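Local coordinates for protein Rab GDP dissociation inhibitor alpha (Naegleria fowleri, PDB 6C87) that probably binds GDP-loaded, prenylated Rab GTPases, slowing GDP release and drawing them off membranes into the cytosol, as GDP dissociation inhibitors do, at residues 394-402 and 410-418. Numbering follows the deposited sequence.
Sequences ILDTYAPLE and FISKSYDAT
Ser414 and Tyr398 grip each other through two hydrogen bonds, one of which ends on a side chain. Ser414 N donates to Tyr398 O at 3.1 Å; the bond is nearly straight at 173° and lies in the carbonyl plane. The return bond does not reach the backbone of Ser414: Tyr398 N donates to Ser414 OG at 2.8 Å, and is more bent, at 145°. Followed outward, Ser414 CB lies 3.5 Å from Tyr398 N and 3.8 Å from Thr397 CB, and OG then turns to the Tyr398 N-H while lying 3.5 Å from Thr397 CA. With OG anti to the carbonyl carbon (chi1 -58°), the hydroxyl stays beside its own backbone N, which lets Ser414 N and OG both reach Tyr398. Thr397 OG1 is hydrogen-bonded to Thr305 OG1 of strand 302-315. Further along, the Pro400 ring and the Ile411 side chain pass alongside one another, pointing opposite ways, with Pro400 CB 3.7 Å from Ile411 CB; Pro400 CG sits 3.5 Å from Ile411 O. Beyond them a water bridges Glu402 O and Ile411 N. The two segments run roughly antiparallel, yet a serine hydroxyl stands in for a backbone acceptor. This local junction ties the end of strand 389-400, in the mixed sheet, to the chain leaving strand 409-411, an outermost strand of the parallel, Rossmann-like sheet of the GDP dissociation inhibitor fold.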
loop_
_atom_site.group_PDB
_atom_site.type_symbol
_atom_site.label_atom_id
_atom_site.label_comp_id
_atom_site.label_asym_id
_atom_site.label_seq_id
_atom_site.Cartn_x
_atom_site.Cartn_y
_atom_site.Cartn_z
ATOM N N ILE A 394 -13.288 -35.337 19.308
ATOM C CA ILE A 394 -13.526 -35.303 17.869
ATOM C C ILE A 394 -14.545 -34.212 17.559
ATOM O O ILE A 394 -15.595 -34.122 18.213
ATOM C CB ILE A 394 -14.004 -36.673 17.364
ATOM C CG1 ILE A 394 -12.998 -37.747 17.780
ATOM C CG2 ILE A 394 -14.183 -36.646 15.854
ATOM C CD1 ILE A 394 -13.482 -39.156 17.564
ATOM N N LEU A 395 -14.241 -33.388 16.555
ATOM C CA LEU A 395 -15.085 -32.259 16.185
ATOM C C LEU A 395 -15.312 -32.230 14.683
ATOM O O LEU A 395 -14.407 -32.531 13.902
ATOM C CB LEU A 395 -14.454 -30.934 16.611
ATOM C CG LEU A 395 -14.348 -30.632 18.103
ATOM C CD1 LEU A 395 -13.575 -29.336 18.307
ATOM C CD2 LEU A 395 -15.737 -30.550 18.732
ATOM N N ASP A 396 -16.515 -31.830 14.291
ATOM C CA ASP A 396 -16.800 -31.526 12.901
ATOM C C ASP A 396 -16.290 -30.127 12.568
ATOM O O ASP A 396 -16.354 -29.210 13.396
ATOM C CB ASP A 396 -18.307 -31.614 12.647
ATOM C CG ASP A 396 -18.848 -33.033 12.783
ATOM O OD1 ASP A 396 -18.246 -33.976 12.231
ATOM O OD2 ASP A 396 -19.883 -33.208 13.451
ATOM N N THR A 397 -15.797 -29.961 11.347
ATOM C CA THR A 397 -15.299 -28.677 10.880
ATOM C C THR A 397 -16.223 -28.131 9.796
ATOM O O THR A 397 -16.851 -28.888 9.044
ATOM C CB THR A 397 -13.861 -28.800 10.356
ATOM O OG1 THR A 397 -13.804 -29.751 9.289
ATOM C CG2 THR A 397 -12.960 -29.285 11.462
ATOM N N TYR A 398 -16.333 -26.804 9.746
ATOM C CA TYR A 398 -17.269 -26.170 8.830
ATOM C C TYR A 398 -16.637 -24.938 8.210
ATOM O O TYR A 398 -15.704 -24.342 8.756
ATOM C CB TYR A 398 -18.578 -25.760 9.519
ATOM C CG TYR A 398 -19.382 -26.902 10.097
ATOM C CD1 TYR A 398 -19.150 -27.353 11.395
ATOM C CD2 TYR A 398 -20.366 -27.534 9.345
ATOM C CE1 TYR A 398 -19.880 -28.398 11.932
ATOM C CE2 TYR A 398 -21.103 -28.579 9.873
ATOM C CZ TYR A 398 -20.858 -29.008 11.167
ATOM O OH TYR A 398 -21.589 -30.050 11.697
ATOM N N ALA A 399 -17.205 -24.535 7.080
ATOM C CA ALA A 399 -16.802 -23.335 6.375
ATOM C C ALA A 399 -18.055 -22.697 5.782
ATOM O O ALA A 399 -18.973 -23.410 5.373
ATOM C CB ALA A 399 -15.790 -23.633 5.260
ATOM N N PRO A 400 -18.102 -21.366 5.732
ATOM C CA PRO A 400 -19.309 -20.691 5.234
ATOM C C PRO A 400 -19.490 -20.854 3.736
ATOM O O PRO A 400 -18.530 -21.039 2.983
ATOM C CB PRO A 400 -19.067 -19.224 5.608
ATOM C CG PRO A 400 -17.575 -19.104 5.697
ATOM C CD PRO A 400 -17.096 -20.411 6.223
ATOM N N LEU A 401 -20.756 -20.798 3.310
ATOM C CA LEU A 401 -21.076 -20.896 1.890
ATOM C C LEU A 401 -20.773 -19.597 1.147
ATOM O O LEU A 401 -20.277 -19.627 0.015
ATOM C CB LEU A 401 -22.549 -21.261 1.715
ATOM C CG LEU A 401 -23.034 -22.559 2.359
ATOM C CD1 LEU A 401 -24.563 -22.615 2.375
ATOM C CD2 LEU A 401 -22.461 -23.752 1.634
ATOM N N GLU A 402 -21.064 -18.454 1.763
ATOM C CA GLU A 402 -20.830 -17.153 1.160
ATOM C C GLU A 402 -19.912 -16.337 2.062
ATOM O O GLU A 402 -19.775 -16.617 3.256
ATOM C CB GLU A 402 -22.156 -16.410 0.907
ATOM N N PHE A 410 -20.997 -12.733 8.417
ATOM C CA PHE A 410 -19.591 -13.082 8.250
ATOM C C PHE A 410 -19.253 -14.202 9.226
ATOM O O PHE A 410 -19.254 -13.996 10.445
ATOM C CB PHE A 410 -18.716 -11.850 8.458
ATOM C CG PHE A 410 -19.059 -10.725 7.531
ATOM C CD1 PHE A 410 -20.025 -9.796 7.875
ATOM C CD2 PHE A 410 -18.452 -10.623 6.290
ATOM C CE1 PHE A 410 -20.364 -8.767 7.008
ATOM C CE2 PHE A 410 -18.782 -9.597 5.418
ATOM C CZ PHE A 410 -19.742 -8.667 5.780
ATOM N N ILE A 411 -18.965 -15.387 8.685
ATOM C CA ILE A 411 -18.794 -16.604 9.471
ATOM C C ILE A 411 -17.336 -17.040 9.427
ATOM O O ILE A 411 -16.687 -16.984 8.374
ATOM C CB ILE A 411 -19.717 -17.733 8.971
ATOM C CG1 ILE A 411 -21.150 -17.213 8.824
ATOM C CG2 ILE A 411 -19.668 -18.925 9.916
ATOM C CD1 ILE A 411 -22.119 -18.225 8.245
ATOM N N SER A 412 -16.821 -17.466 10.578
ATOM C CA SER A 412 -15.461 -17.969 10.665
ATOM C C SER A 412 -15.407 -19.445 10.281
ATOM O O SER A 412 -16.417 -20.154 10.273
ATOM C CB SER A 412 -14.906 -17.799 12.080
ATOM O OG SER A 412 -15.665 -18.546 13.028
ATOM N N LYS A 413 -14.198 -19.902 9.965
ATOM C CA LYS A 413 -13.949 -21.316 9.754
ATOM C C LYS A 413 -13.682 -22.007 11.081
ATOM O O LYS A 413 -13.218 -21.390 12.044
ATOM C CB LYS A 413 -12.763 -21.519 8.812
ATOM C CG LYS A 413 -13.020 -21.023 7.402
ATOM C CD LYS A 413 -11.804 -21.210 6.517
ATOM C CE LYS A 413 -12.088 -20.704 5.118
ATOM N NZ LYS A 413 -10.888 -20.798 4.252
ATOM N N SER A 414 -14.012 -23.297 11.138
ATOM C CA SER A 414 -13.602 -24.102 12.276
ATOM C C SER A 414 -12.081 -24.180 12.333
ATOM O O SER A 414 -11.391 -24.098 11.312
ATOM C CB SER A 414 -14.193 -25.503 12.176
ATOM O OG SER A 414 -15.608 -25.444 12.104
ATOM N N TYR A 415 -11.554 -24.392 13.530
ATOM C CA TYR A 415 -10.109 -24.444 13.676
ATOM C C TYR A 415 -9.588 -25.773 13.136
ATOM O O TYR A 415 -10.109 -26.841 13.472
ATOM C CB TYR A 415 -9.718 -24.239 15.139
ATOM C CG TYR A 415 -10.172 -22.895 15.641
ATOM C CD1 TYR A 415 -9.548 -21.734 15.214
ATOM C CD2 TYR A 415 -11.238 -22.783 16.523
ATOM C CE1 TYR A 415 -9.967 -20.492 15.653
ATOM C CE2 TYR A 415 -11.661 -21.548 16.976
ATOM C CZ TYR A 415 -11.027 -20.400 16.535
ATOM O OH TYR A 415 -11.445 -19.155 16.974
ATOM N N ASP A 416 -8.564 -25.698 12.288
ATOM C CA ASP A 416 -7.978 -26.896 11.712
ATOM C C ASP A 416 -7.055 -27.557 12.729
ATOM O O ASP A 416 -6.865 -27.070 13.852
ATOM C CB ASP A 416 -7.276 -26.561 10.392
ATOM C CG ASP A 416 -6.076 -25.616 10.555
ATOM O OD1 ASP A 416 -5.487 -25.514 11.652
ATOM O OD2 ASP A 416 -5.736 -24.936 9.562
ATOM N N ALA A 417 -6.466 -28.685 12.320
ATOM C CA ALA A 417 -5.700 -29.527 13.232
ATOM C C ALA A 417 -4.338 -28.944 13.600
ATOM O O ALA A 417 -3.754 -29.375 14.600
ATOM C CB ALA A 417 -5.507 -30.913 12.620
ATOM N N THR A 418 -3.823 -27.987 12.834
ATOM C CA THR A 418 -2.491 -27.461 13.099
ATOM C C THR A 418 -2.395 -26.903 14.514
ATOM O O THR A 418 -3.361 -26.367 15.069
ATOM C CB THR A 418 -2.122 -26.368 12.090
ATOM O OG1 THR A 418 -2.918 -25.195 12.323
ATOM C CG2 THR A 418 -2.359 -26.861 10.665
HETATM O O HOH W 1 -19.512 -15.440 5.513
#